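Local coordinates for SAM-dependent methyltransferase (Streptococcus pneumoniae, PDB 3KR9), which probably transfers a methyl group from S-adenosylmethionine to N1 of adenine 22 in tRNA, using a class I Rossmann-like fold, at residues I31-E35 and R36-K40; G50-Q53 and S54-N58; E123-L126 and R127-L130; S163-D166 and V167-P171; Q183-Q186 and K187-E190. One frame throughout, in Å; residues are numbered along the deposited sequence.

Contact 1: residues I31-E35 and R36-K40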
loop_
_atom_site.group_PDB
_atom_site.type_symbol
_atom_site.label_atom_id
_atom_site.label_comp_id
_atom_site.label_asym_id
_atom_site.label_seq_id
_atom_site.Cartn_x
_atom_site.Cartn_y
_atom_site.Cartn_z
ATOM N N ILE A 31 15.416 7.824 5.172
ATOM C CA ILE A 31 16.703 7.869 5.829
ATOM C C ILE A 31 17.475 6.550 5.673
ATOM O O ILE A 31 18.619 6.536 5.205
ATOM C CB ILE A 31 16.575 8.278 7.303
ATOM C CG1 ILE A 31 16.124 9.745 7.400
ATOM C CG2 ILE A 31 17.917 7.977 8.069
ATOM C CD1 ILE A 31 15.768 10.230 8.854
ATOM N N GLU A 32 16.831 5.460 6.023
ATOM C CA GLU A 32 17.361 4.159 5.838
ATOM C C GLU A 32 17.836 3.868 4.397
ATOM O O GLU A 32 18.926 3.311 4.207
ATOM C CB GLU A 32 16.275 3.145 6.192
ATOM C CG GLU A 32 16.719 1.732 5.839
ATOM C CD GLU A 32 17.898 1.228 6.721
ATOM O OE1 GLU A 32 18.130 1.785 7.818
ATOM O OE2 GLU A 32 18.542 0.241 6.301
ATOM N N LEU A 33 16.968 4.148 3.408
ATOM C CA LEU A 33 17.256 3.923 2.009
ATOM C C LEU A 33 18.450 4.729 1.508
ATOM O O LEU A 33 19.247 4.216 0.671
ATOM C CB LEU A 33 16.001 4.166 1.112
ATOM C CG LEU A 33 14.930 3.043 1.264
ATOM C CD1 LEU A 33 13.582 3.364 0.634
ATOM C CD2 LEU A 33 15.420 1.715 0.705
ATOM N N VAL A 34 18.619 5.964 1.997
ATOM C CA VAL A 34 19.739 6.758 1.514
ATOM C C VAL A 34 20.990 6.242 2.211
ATOM O O VAL A 34 22.046 6.122 1.604
ATOM C CB VAL A 34 19.637 8.227 1.802
ATOM C CG1 VAL A 34 20.960 8.937 1.454
ATOM C CG2 VAL A 34 18.417 8.907 1.025
ATOM N N GLU A 35 20.851 5.907 3.482
ATOM C CA GLU A 35 22.033 5.507 4.234
ATOM C C GLU A 35 22.631 4.225 3.629
ATOM O O GLU A 35 23.862 4.092 3.581
ATOM C CB GLU A 35 21.748 5.403 5.742
ATOM C CG GLU A 35 21.525 6.782 6.360
ATOM C CD GLU A 35 21.436 6.758 7.866
ATOM O OE1 GLU A 35 21.031 5.739 8.441
ATOM O OE2 GLU A 35 21.796 7.770 8.460
ATOM N N ARG A 36 21.790 3.309 3.139
ATOM C CA ARG A 36 22.341 2.059 2.583
ATOM C C ARG A 36 22.698 2.110 1.103
ATOM O O ARG A 36 23.127 1.130 0.546
ATOM C CB ARG A 36 21.475 0.824 2.906
ATOM C CG ARG A 36 20.098 0.855 2.367
ATOM C CD ARG A 36 19.190 0.030 3.303
ATOM N NE ARG A 36 18.087 -0.507 2.530
ATOM C CZ ARG A 36 17.081 -1.249 2.993
ATOM N NH1 ARG A 36 16.172 -1.665 2.117
ATOM N NH2 ARG A 36 16.974 -1.565 4.296
ATOM N N GLY A 37 22.571 3.268 0.498
ATOM C CA GLY A 37 23.064 3.512 -0.856
ATOM C C GLY A 37 22.044 3.017 -1.847
ATOM O O GLY A 37 22.358 2.811 -3.029
ATOM N N GLN A 38 20.805 2.838 -1.395
ATOM C CA GLN A 38 19.779 2.227 -2.266
ATOM C C GLN A 38 19.085 3.246 -3.185
ATOM O O GLN A 38 18.668 2.937 -4.312
ATOM C CB GLN A 38 18.780 1.382 -1.435
ATOM C CG GLN A 38 17.684 0.763 -2.291
ATOM C CD GLN A 38 16.899 -0.276 -1.559
ATOM O OE1 GLN A 38 17.344 -0.832 -0.524
ATOM N NE2 GLN A 38 15.700 -0.534 -2.041
ATOM N N ILE A 39 18.979 4.492 -2.754
ATOM C CA ILE A 39 18.321 5.491 -3.610
ATOM C C ILE A 39 19.217 6.705 -3.640
ATOM O O ILE A 39 20.079 6.808 -2.796
ATOM C CB ILE A 39 16.927 5.791 -3.088
ATOM C CG1 ILE A 39 17.000 6.690 -1.817
ATOM C CG2 ILE A 39 16.197 4.438 -2.867
ATOM C CD1 ILE A 39 15.636 6.973 -1.138
ATOM N N LYS A 40 19.046 7.609 -4.586
ATOM C CA LYS A 40 19.887 8.794 -4.664
ATOM C C LYS A 40 19.431 9.893 -3.701
ATOM O O LYS A 40 20.233 10.717 -3.237
ATOM C CB LYS A 40 19.828 9.367 -6.074
ATOM C CG LYS A 40 20.657 10.623 -6.273
ATOM C CD LYS A 40 22.094 10.471 -5.769
ATOM C CE LYS A 40 22.821 11.824 -5.638
ATOM N NZ LYS A 40 22.442 12.515 -4.337
HETATM O O HOH W 1 22.392 6.911 -1.082
#
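Glu32 and Arg36 meet through the edge of the guanidinium: NH2 of Arg36 donates to OE2 of Glu32 at 3.1 Å in a salt bridge. The two planes stand nearly perpendicular, 84° apart, and the carboxylate is met on its anti side, from somewhat out of its plane. Arg36 reaches there with CG between backbone N and carbonyl carbon (chi1 62°), which folds the extended chain back over the last helical turn. NE and NH1 donate to OE1 of Gln38, at 3.2 and 3.0 Å, almost in the guanidinium plane and from one face of the amide, whose NE2 donates to Val13 O. Bonds to Glu32 and Gln38 limit the rotation of the guanidinium, and NH2 pairs with Glu7. The CD2 methyl of Leu33 lies beside this amide, 3.4 Å from CD of Gln38, while CB of Leu33 touches CD1 of Ile39. The helix ends in a Schellman motif: Gly37, with positive phi, donates to Val34 O, and Gln38 N to Leu33 O at 2.9 Å. A water links Val34 O to Ile39 O. The turn joins helix 28-35 to strand 39-46 in a beta-alpha-beta unit, Leu33 and Ile39 packing on Leu19 of strand 17-22.

Contact 2: residues G50-Q53 and S54-N58; sequences GPYQ and SAVKN
Helix 49-61 is the crossover helix of a beta-alpha-beta unit in the Rossmann-like fold, running between strands 39-46 and 68-72, and the contact of Tyr52 with Val56 is one turn of it. The CG2 methyl of Val56 sits over one face of the Tyr52 ring, 3.7 Å from its centroid and 19° off the ring normal, a CH-pi contact. The methyl is displaced toward the rim, on the hydroxyl side, so that CZ of Tyr52 is its nearest ring atom at 3.5 Å. Two torsions produce this overlap: Tyr52 has CG trans to the backbone N (chi1 174°), while CG2 of Val56 lies beside its own N, on the side facing the preceding turn. Regular i to i+4 backbone bonds set the spacing, Val56 N to Tyr52 O measuring 3.0 Å and Ala55 N to Pro51 O 2.9 Å. Tyr52, Ala55 and Val56 all rest on Val70 of strand 68-72, and Tyr52 also touches Leu72 and Glu46, which places the Tyr52-Val56 pair on the sheet-facing side of the helix. Ser54 is directed elsewhere, its OG bonding to ND1 of His26. Farther round the helix Gln53 and Lys57 meet loosely: OE1 of Gln53 stays 4.0 Å from both CE and NZ of Lys57, whereas CG of Lys57 packs 3.2 Å from the carbonyl O of Gln53.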
loop_
_atom_site.group_PDB
_atom_site.type_symbol
_atom_site.label_atom_id
_atom_site.label_comp_id
_atom_site.label_asym_id
_atom_site.label_seq_id
_atom_site.Cartn_x
_atom_site.Cartn_y
_atom_site.Cartn_z
ATOM N N GLY A 50 3.225 18.190 13.578
ATOM C CA GLY A 50 3.996 17.244 14.395
ATOM C C GLY A 50 4.888 16.276 13.581
ATOM O O GLY A 50 6.097 16.342 13.650
ATOM N N PRO A 51 4.282 15.365 12.813
ATOM C CA PRO A 51 5.043 14.464 11.911
ATOM C C PRO A 51 5.992 15.255 10.985
ATOM O O PRO A 51 7.130 14.856 10.775
ATOM C CB PRO A 51 3.927 13.795 11.105
ATOM C CG PRO A 51 2.802 13.642 12.105
ATOM C CD PRO A 51 2.874 14.930 12.967
ATOM N N TYR A 52 5.535 16.345 10.379
ATOM C CA TYR A 52 6.499 17.219 9.678
ATOM C C TYR A 52 7.762 17.565 10.495
ATOM O O TYR A 52 8.857 17.458 9.992
ATOM C CB TYR A 52 5.898 18.537 9.325
ATOM C CG TYR A 52 6.899 19.518 8.723
ATOM C CD1 TYR A 52 7.341 19.352 7.439
ATOM C CD2 TYR A 52 7.346 20.660 9.433
ATOM C CE1 TYR A 52 8.210 20.267 6.837
ATOM C CE2 TYR A 52 8.275 21.584 8.832
ATOM C CZ TYR A 52 8.688 21.364 7.536
ATOM O OH TYR A 52 9.594 22.182 6.871
ATOM N N GLN A 53 7.599 18.116 11.705
ATOM C CA GLN A 53 8.777 18.512 12.488
ATOM C C GLN A 53 9.655 17.299 12.864
ATOM O O GLN A 53 10.884 17.409 12.886
ATOM C CB GLN A 53 8.359 19.227 13.782
ATOM C CG GLN A 53 7.896 20.667 13.525
ATOM C CD GLN A 53 9.041 21.549 13.029
ATOM O OE1 GLN A 53 10.199 21.320 13.351
ATOM N NE2 GLN A 53 8.709 22.572 12.270
ATOM N N SER A 54 9.030 16.161 13.193
ATOM C CA SER A 54 9.825 14.971 13.527
ATOM C C SER A 54 10.653 14.522 12.299
ATOM O O SER A 54 11.852 14.197 12.423
ATOM C CB SER A 54 8.936 13.825 14.040
ATOM O OG SER A 54 9.648 12.561 14.073
ATOM N N ALA A 55 10.030 14.553 11.114
ATOM C CA ALA A 55 10.747 14.135 9.900
ATOM C C ALA A 55 11.893 15.117 9.654
ATOM O O ALA A 55 12.996 14.677 9.317
ATOM C CB ALA A 55 9.806 14.108 8.677
ATOM N N VAL A 56 11.634 16.431 9.822
ATOM C CA VAL A 56 12.733 17.413 9.627
ATOM C C VAL A 56 13.920 17.092 10.582
ATOM O O VAL A 56 15.095 17.037 10.161
ATOM C CB VAL A 56 12.296 18.884 9.814
ATOM C CG1 VAL A 56 13.510 19.877 9.757
ATOM C CG2 VAL A 56 11.265 19.312 8.696
ATOM N N LYS A 57 13.605 16.851 11.853
ATOM C CA LYS A 57 14.684 16.694 12.855
ATOM C C LYS A 57 15.485 15.393 12.650
ATOM O O LYS A 57 16.703 15.363 12.841
ATOM C CB LYS A 57 14.101 16.724 14.268
ATOM C CG LYS A 57 13.428 18.098 14.745
ATOM C CD LYS A 57 14.399 19.301 14.692
ATOM C CE LYS A 57 13.751 20.684 15.146
ATOM N NZ LYS A 57 12.829 20.606 16.335
ATOM N N ASN A 58 14.784 14.295 12.366
ATOM C CA ASN A 58 15.460 13.051 12.045
ATOM C C ASN A 58 16.373 13.185 10.852
ATOM O O ASN A 58 17.475 12.623 10.856
ATOM C CB ASN A 58 14.486 11.858 11.917
ATOM C CG ASN A 58 13.865 11.491 13.277
ATOM O OD1 ASN A 58 12.703 11.782 13.538
ATOM N ND2 ASN A 58 14.658 10.888 14.157
#

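Contact 3: residues E123-L126 and R127-L130; sequences EDDL and RIWL
Glu123 meets Arg127 through carbon, not charge: its CB lies 3.8 Å from NH1 of Arg127, while its carboxylate turns off to Lys184 and leaves OE1 of Glu123 5.9 Å from that NH1. Backbone N of Arg127 donates to Glu123 O at 3.0 Å. Asp124 follows, its O receiving Ile128 N at 3.1 Å and flanked by CG1 and CD1 of Ile128; its OD1 takes a weak bond from Asp125 N and pairs with Arg122. These residues form the opening turns of helix 123-132, which leads from strand 114-119 to strand 135-145 and packs against the antiparallel end of the mixed sheet. Asp125 contributes its O to Trp129 N, a fairly straight bond of 164°, and sends its carboxylate to Arg96 and Arg122. Leu126 has CG trans to the backbone N (chi1 177°), which aims its branch toward the sheet, where CG comes 4.0 Å from CD1 of Leu130. Both leucines reach strand 148-157, at Leu153 and Val155 respectively. The guanidinium of Arg127 finds its counter-charges beyond this turn, in Glu151 and Glu140, and NH1 of Arg127 also donates to Val167 O.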
loop_
_atom_site.group_PDB
_atom_site.type_symbol
_atom_site.label_atom_id
_atom_site.label_comp_id
_atom_site.label_asym_id
_atom_site.label_seq_id
_atom_site.Cartn_x
_atom_site.Cartn_y
_atom_site.Cartn_z
ATOM N N GLU A 123 -8.442 -3.148 0.256
ATOM C CA GLU A 123 -7.474 -3.415 -0.778
ATOM C C GLU A 123 -8.184 -3.637 -2.109
ATOM O O GLU A 123 -7.733 -3.138 -3.131
ATOM C CB GLU A 123 -6.587 -4.596 -0.407
ATOM C CG GLU A 123 -5.925 -4.450 1.022
ATOM C CD GLU A 123 -6.730 -5.110 2.152
ATOM O OE1 GLU A 123 -7.981 -5.225 2.102
ATOM O OE2 GLU A 123 -6.087 -5.517 3.119
ATOM N N ASP A 124 -9.315 -4.328 -2.049
ATOM C CA ASP A 124 -10.149 -4.570 -3.199
ATOM C C ASP A 124 -10.548 -3.285 -3.892
ATOM O O ASP A 124 -10.299 -3.194 -5.097
ATOM C CB ASP A 124 -11.368 -5.471 -2.875
ATOM C CG ASP A 124 -12.298 -4.900 -1.801
ATOM O OD1 ASP A 124 -11.918 -4.047 -0.988
ATOM O OD2 ASP A 124 -13.438 -5.390 -1.736
ATOM N N ASP A 125 -11.096 -2.287 -3.155
ATOM C CA ASP A 125 -11.458 -0.975 -3.766
ATOM C C ASP A 125 -10.241 -0.244 -4.300
ATOM O O ASP A 125 -10.323 0.442 -5.294
ATOM C CB ASP A 125 -12.172 0.009 -2.773
ATOM C CG ASP A 125 -13.380 -0.641 -2.084
ATOM O OD1 ASP A 125 -14.126 -1.328 -2.779
ATOM O OD2 ASP A 125 -13.558 -0.517 -0.861
ATOM N N LEU A 126 -9.095 -0.377 -3.674
ATOM C CA LEU A 126 -7.928 0.250 -4.304
ATOM C C LEU A 126 -7.577 -0.464 -5.664
ATOM O O LEU A 126 -7.036 0.165 -6.567
ATOM C CB LEU A 126 -6.692 0.136 -3.369
ATOM C CG LEU A 126 -5.333 0.655 -3.848
ATOM C CD1 LEU A 126 -5.381 2.138 -4.343
ATOM C CD2 LEU A 126 -4.325 0.515 -2.629
ATOM N N ARG A 127 -7.805 -1.775 -5.755
ATOM C CA ARG A 127 -7.373 -2.502 -6.979
ATOM C C ARG A 127 -8.299 -2.038 -8.122
ATOM O O ARG A 127 -7.877 -1.894 -9.255
ATOM C CB ARG A 127 -7.435 -4.025 -6.770
ATOM C CG ARG A 127 -6.345 -4.574 -5.905
ATOM C CD ARG A 127 -6.302 -6.162 -6.011
ATOM N NE ARG A 127 -5.247 -6.703 -5.164
ATOM C CZ ARG A 127 -5.418 -7.018 -3.882
ATOM N NH1 ARG A 127 -6.635 -6.960 -3.325
ATOM N NH2 ARG A 127 -4.383 -7.469 -3.175
ATOM N N ILE A 128 -9.573 -1.805 -7.792
ATOM C CA ILE A 128 -10.596 -1.292 -8.773
ATOM C C ILE A 128 -10.177 0.097 -9.229
ATOM O O ILE A 128 -10.123 0.437 -10.420
ATOM C CB ILE A 128 -11.988 -1.300 -8.095
ATOM C CG1 ILE A 128 -12.439 -2.745 -7.940
ATOM C CG2 ILE A 128 -13.068 -0.369 -8.847
ATOM C CD1 ILE A 128 -13.487 -2.946 -6.871
ATOM N N TRP A 129 -9.823 0.910 -8.276
ATOM C CA TRP A 129 -9.370 2.256 -8.618
ATOM C C TRP A 129 -8.174 2.212 -9.550
ATOM O O TRP A 129 -8.157 2.904 -10.592
ATOM C CB TRP A 129 -9.015 3.052 -7.349
ATOM C CG TRP A 129 -8.774 4.459 -7.731
ATOM C CD1 TRP A 129 -9.700 5.452 -7.811
ATOM C CD2 TRP A 129 -7.525 5.018 -8.160
ATOM N NE1 TRP A 129 -9.080 6.616 -8.260
ATOM C CE2 TRP A 129 -7.760 6.356 -8.510
ATOM C CE3 TRP A 129 -6.234 4.492 -8.326
ATOM C CZ2 TRP A 129 -6.745 7.208 -8.964
ATOM C CZ3 TRP A 129 -5.229 5.327 -8.808
ATOM C CH2 TRP A 129 -5.488 6.695 -9.078
ATOM N N LEU A 130 -7.166 1.402 -9.208
ATOM C CA LEU A 130 -5.943 1.316 -10.010
ATOM C C LEU A 130 -6.254 0.926 -11.431
ATOM O O LEU A 130 -5.820 1.588 -12.397
ATOM C CB LEU A 130 -4.948 0.279 -9.418
ATOM C CG LEU A 130 -4.281 0.739 -8.126
ATOM C CD1 LEU A 130 -3.755 -0.455 -7.331
ATOM C CD2 LEU A 130 -3.176 1.794 -8.424
#

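Contact 4: residues S163-D166 and V167-P171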
loop_
_atom_site.group_PDB
_atom_site.type_symbol
_atom_site.label_atom_id
_atom_site.label_comp_id
_atom_site.label_asym_id
_atom_site.label_seq_id
_atom_site.Cartn_x
_atom_site.Cartn_y
_atom_site.Cartn_z
ATOM N N SER A 163 -10.149 -10.357 -12.606
ATOM C CA SER A 163 -11.359 -11.078 -12.238
ATOM C C SER A 163 -11.816 -10.567 -10.865
ATOM O O SER A 163 -11.056 -9.883 -10.148
ATOM C CB SER A 163 -11.066 -12.574 -12.189
ATOM O OG SER A 163 -10.014 -12.840 -11.288
ATOM N N ALA A 164 -13.072 -10.838 -10.519
ATOM C CA ALA A 164 -13.578 -10.552 -9.163
ATOM C C ALA A 164 -12.685 -11.203 -8.115
ATOM O O ALA A 164 -12.420 -10.640 -7.047
ATOM C CB ALA A 164 -15.054 -11.028 -8.988
ATOM N N SER A 165 -12.209 -12.399 -8.431
ATOM C CA SER A 165 -11.318 -13.104 -7.515
ATOM C C SER A 165 -9.968 -12.403 -7.344
ATOM O O SER A 165 -9.495 -12.216 -6.226
ATOM C CB SER A 165 -11.088 -14.511 -7.978
ATOM O OG SER A 165 -10.233 -15.115 -7.045
ATOM N N ASP A 166 -9.335 -12.012 -8.442
ATOM C CA ASP A 166 -8.118 -11.203 -8.335
ATOM C C ASP A 166 -8.368 -9.847 -7.629
ATOM O O ASP A 166 -7.483 -9.328 -6.960
ATOM C CB ASP A 166 -7.533 -10.954 -9.720
ATOM C CG ASP A 166 -6.879 -12.217 -10.321
ATOM O OD1 ASP A 166 -6.833 -13.263 -9.651
ATOM O OD2 ASP A 166 -6.434 -12.163 -11.471
ATOM N N VAL A 167 -9.548 -9.259 -7.804
ATOM C CA VAL A 167 -9.835 -7.982 -7.158
ATOM C C VAL A 167 -9.786 -8.158 -5.633
ATOM O O VAL A 167 -9.250 -7.338 -4.912
ATOM C CB VAL A 167 -11.209 -7.349 -7.596
ATOM C CG1 VAL A 167 -11.617 -6.286 -6.623
ATOM C CG2 VAL A 167 -11.120 -6.704 -9.011
ATOM N N ARG A 168 -10.332 -9.275 -5.158
ATOM C CA ARG A 168 -10.559 -9.415 -3.761
ATOM C C ARG A 168 -9.305 -9.985 -3.115
ATOM O O ARG A 168 -8.967 -9.610 -2.011
ATOM C CB ARG A 168 -11.738 -10.345 -3.543
ATOM C CG ARG A 168 -11.912 -10.752 -2.103
ATOM C CD ARG A 168 -12.225 -9.554 -1.178
ATOM N NE ARG A 168 -11.045 -8.726 -0.853
ATOM C CZ ARG A 168 -11.036 -7.815 0.110
ATOM N NH1 ARG A 168 -12.126 -7.621 0.833
ATOM N NH2 ARG A 168 -9.950 -7.098 0.356
ATOM N N PHE A 169 -8.626 -10.886 -3.813
ATOM C CA PHE A 169 -7.516 -11.640 -3.216
ATOM C C PHE A 169 -6.134 -11.224 -3.666
ATOM O O PHE A 169 -5.165 -11.505 -2.965
ATOM C CB PHE A 169 -7.744 -13.144 -3.413
ATOM C CG PHE A 169 -9.013 -13.619 -2.756
ATOM C CD1 PHE A 169 -9.155 -13.536 -1.364
ATOM C CD2 PHE A 169 -10.091 -14.072 -3.523
ATOM C CE1 PHE A 169 -10.331 -13.938 -0.744
ATOM C CE2 PHE A 169 -11.284 -14.486 -2.915
ATOM C CZ PHE A 169 -11.411 -14.413 -1.522
ATOM N N GLY A 170 -6.066 -10.524 -4.798
ATOM C CA GLY A 170 -4.797 -10.095 -5.408
ATOM C C GLY A 170 -4.366 -11.055 -6.518
ATOM O O GLY A 170 -4.292 -12.261 -6.275
ATOM N N PRO A 171 -4.050 -10.537 -7.715
ATOM C CA PRO A 171 -3.663 -11.433 -8.825
ATOM C C PRO A 171 -2.380 -12.175 -8.538
ATOM O O PRO A 171 -2.215 -13.274 -9.038
ATOM C CB PRO A 171 -3.390 -10.479 -10.007
ATOM C CG PRO A 171 -3.188 -9.112 -9.343
ATOM C CD PRO A 171 -4.031 -9.114 -8.107
#
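Asp166 packs closely against Pro171 at the end of a short helix: CG of Asp166 lies 3.6 Å from CA of Pro171, and OD2 of Asp166 approaches CB of Pro171 to 3.8 Å. These are van der Waals contacts, the carboxylate and the proline crossing at a slant. What brings the proline back is Gly170, whose positive phi breaks the helix and whose N donates to Asp166 O at 2.8 Å from well above the carbonyl plane. Equally close is the turn at Phe169. Its N donates to Ser165 O at 2.9 Å, OG of Ser165 comes in plane to the ring edge 3.7 Å from CD2 of Phe169, and CG of Arg168 lies over the centre of one ring face. CG of Phe169 sits beside its backbone N (chi1 -61°), which keeps CD2 of the ring against Ser165 O. By contrast, the opening turn is exposed at Ser163 and Ala164. There few side chains meet; the turn is held by backbone bonds, such as Val167 N to Ser163 O, and by an N-cap: OG of Ser163 accepts from Asp166 N at 3.0 Å with an angle of 168°. Helix 164-169 packs on three others. Val167 rests on Asp124 and Ile128 of helix 123-132, whereas Phe169 packs on Ala216, Ile217 and Val220 of helix 204-221 and meets Trp185 of helix 179-198 edge-to-face.

Contact 5: residues Q183-Q186 and K187-E190; sequences QKWQ and KEAE
Trp185 and Glu188 touch through the six-membered part of the indole: CE3 of Trp185 lies 3.9 Å from CB of Glu188, and CZ3 of Trp185 is 4.0 Å from CG of Glu188. The approach is oblique; CB and CG of Glu188 do the touching, and its carboxylate plane is turned 76° from the ring. CG of Trp185 itself points slightly back toward the start of the helix, and it is the second torsion (chi2 105°) that turns the six-membered ring forward to Glu188. Over one face of the same ring lies CE of Lys184, 3.6 Å above the plane and displaced toward the rim. On another side of the helix the extended Glu190 folds back over the preceding turn, its CG 3.7 Å from Gln186 O. All of this happens within the long helix 179-198, which pairs with helix 204-221 at the C-terminal end of the chain, and the backbone bonds hold the turn: Lys187 N to Gln183 O measures 3.0 Å, and Glu190 N to Gln186 O 3.1 Å at 169°. Farther out, the indole is positioned by Phe181 and by Ile217 of helix 204-221, on which Ala189 also packs. The ammonium of Lys184 extends past the ring to a salt bridge with Glu151, besides the one with Glu123, tying this helix to strand 148-157 and helix 123-132.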
loop_
_atom_site.group_PDB
_atom_site.type_symbol
_atom_site.label_atom_id
_atom_site.label_comp_id
_atom_site.label_asym_id
_atom_site.label_seq_id
_atom_site.Cartn_x
_atom_site.Cartn_y
_atom_site.Cartn_z
ATOM N N GLN A 183 -3.441 -17.749 6.625
ATOM C CA GLN A 183 -3.844 -17.301 7.948
ATOM C C GLN A 183 -4.785 -16.121 7.851
ATOM O O GLN A 183 -5.822 -16.086 8.516
ATOM C CB GLN A 183 -2.617 -16.923 8.802
ATOM C CG GLN A 183 -1.595 -18.051 8.942
ATOM C CD GLN A 183 -0.193 -17.527 9.259
ATOM O OE1 GLN A 183 -0.047 -16.538 9.995
ATOM N NE2 GLN A 183 0.852 -18.176 8.690
ATOM N N LYS A 184 -4.458 -15.145 6.999
ATOM C CA LYS A 184 -5.353 -14.002 6.865
ATOM C C LYS A 184 -6.747 -14.421 6.466
ATOM O O LYS A 184 -7.706 -14.034 7.118
ATOM C CB LYS A 184 -4.830 -12.918 5.899
ATOM C CG LYS A 184 -5.898 -11.820 5.660
ATOM C CD LYS A 184 -5.439 -10.676 4.685
ATOM C CE LYS A 184 -6.686 -9.800 4.225
ATOM N NZ LYS A 184 -6.193 -8.605 3.432
ATOM N N TRP A 185 -6.879 -15.233 5.418
ATOM C CA TRP A 185 -8.226 -15.496 4.860
ATOM C C TRP A 185 -9.049 -16.546 5.646
ATOM O O TRP A 185 -10.266 -16.428 5.803
ATOM C CB TRP A 185 -8.133 -15.787 3.345
ATOM C CG TRP A 185 -7.864 -14.499 2.604
ATOM C CD1 TRP A 185 -6.677 -14.082 2.036
ATOM C CD2 TRP A 185 -8.782 -13.404 2.449
ATOM N NE1 TRP A 185 -6.830 -12.818 1.500
ATOM C CE2 TRP A 185 -8.095 -12.366 1.764
ATOM C CE3 TRP A 185 -10.105 -13.197 2.826
ATOM C CZ2 TRP A 185 -8.703 -11.175 1.435
ATOM C CZ3 TRP A 185 -10.688 -12.009 2.507
ATOM C CH2 TRP A 185 -9.986 -11.020 1.820
ATOM N N GLN A 186 -8.339 -17.528 6.186
ATOM C CA GLN A 186 -8.900 -18.483 7.124
ATOM C C GLN A 186 -9.485 -17.746 8.312
ATOM O O GLN A 186 -10.579 -18.051 8.761
ATOM C CB GLN A 186 -7.785 -19.422 7.600
ATOM C CG GLN A 186 -8.161 -20.887 7.707
ATOM C CD GLN A 186 -7.783 -21.678 6.457
ATOM O OE1 GLN A 186 -7.032 -22.676 6.513
ATOM N NE2 GLN A 186 -8.288 -21.225 5.312
ATOM N N LYS A 187 -8.766 -16.760 8.832
ATOM C CA LYS A 187 -9.273 -16.027 9.984
ATOM C C LYS A 187 -10.493 -15.211 9.540
ATOM O O LYS A 187 -11.518 -15.130 10.238
ATOM C CB LYS A 187 -8.168 -15.155 10.633
ATOM C CG LYS A 187 -8.344 -14.923 12.146
ATOM C CD LYS A 187 -7.403 -13.825 12.683
ATOM C CE LYS A 187 -7.776 -13.383 14.125
ATOM N NZ LYS A 187 -7.194 -14.301 15.182
ATOM N N GLU A 188 -10.421 -14.660 8.332
ATOM C CA GLU A 188 -11.571 -13.922 7.832
ATOM C C GLU A 188 -12.776 -14.838 7.574
ATOM O O GLU A 188 -13.913 -14.437 7.798
ATOM C CB GLU A 188 -11.220 -13.112 6.585
ATOM C CG GLU A 188 -12.365 -12.248 6.128
ATOM C CD GLU A 188 -12.752 -11.143 7.130
ATOM O OE1 GLU A 188 -11.884 -10.694 7.900
ATOM O OE2 GLU A 188 -13.929 -10.713 7.120
ATOM N N ALA A 189 -12.533 -16.041 7.069
ATOM C CA ALA A 189 -13.626 -17.018 6.918
ATOM C C ALA A 189 -14.334 -17.294 8.262
ATOM O O ALA A 189 -15.563 -17.199 8.361
ATOM C CB ALA A 189 -13.098 -18.290 6.350
ATOM N N GLU A 190 -13.570 -17.588 9.312
ATOM C CA GLU A 190 -14.216 -17.829 10.602
ATOM C C GLU A 190 -14.959 -16.620 11.144
ATOM O O GLU A 190 -16.049 -16.768 11.696
ATOM C CB GLU A 190 -13.283 -18.457 11.637
ATOM C CG GLU A 190 -12.146 -17.626 12.091
ATOM C CD GLU A 190 -10.972 -18.508 12.515
ATOM O OE1 GLU A 190 -10.695 -19.504 11.794
ATOM O OE2 GLU A 190 -10.341 -18.217 13.563
#

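Overall arrangement
The five contacts fall into two groups on opposite sides of the chain's centre. Contacts 1 and 2, with centres 18 Å apart, lie on successive crossovers of the Rossmann-like part and touch where CD1 of Ile31 packs 3.6 Å from O of Asn58. Contacts 3, 4 and 5 form the other group: 3 and 4 are 10 Å apart between centres and joined by a probable hydrogen bond from Arg127 NH1 to Val167 O (3.1 Å), 3 and 5 by the salt bridge of Glu123 OE2 with Lys184 NZ (3.1 Å), while 4 and 5 meet where CD1 of Phe169 lies 3.5 Å from CE2 of Trp185. Contacts 1 and 3, about 18 Å apart between nearest atoms, do not touch; both belong to the layers around the one mixed sheet.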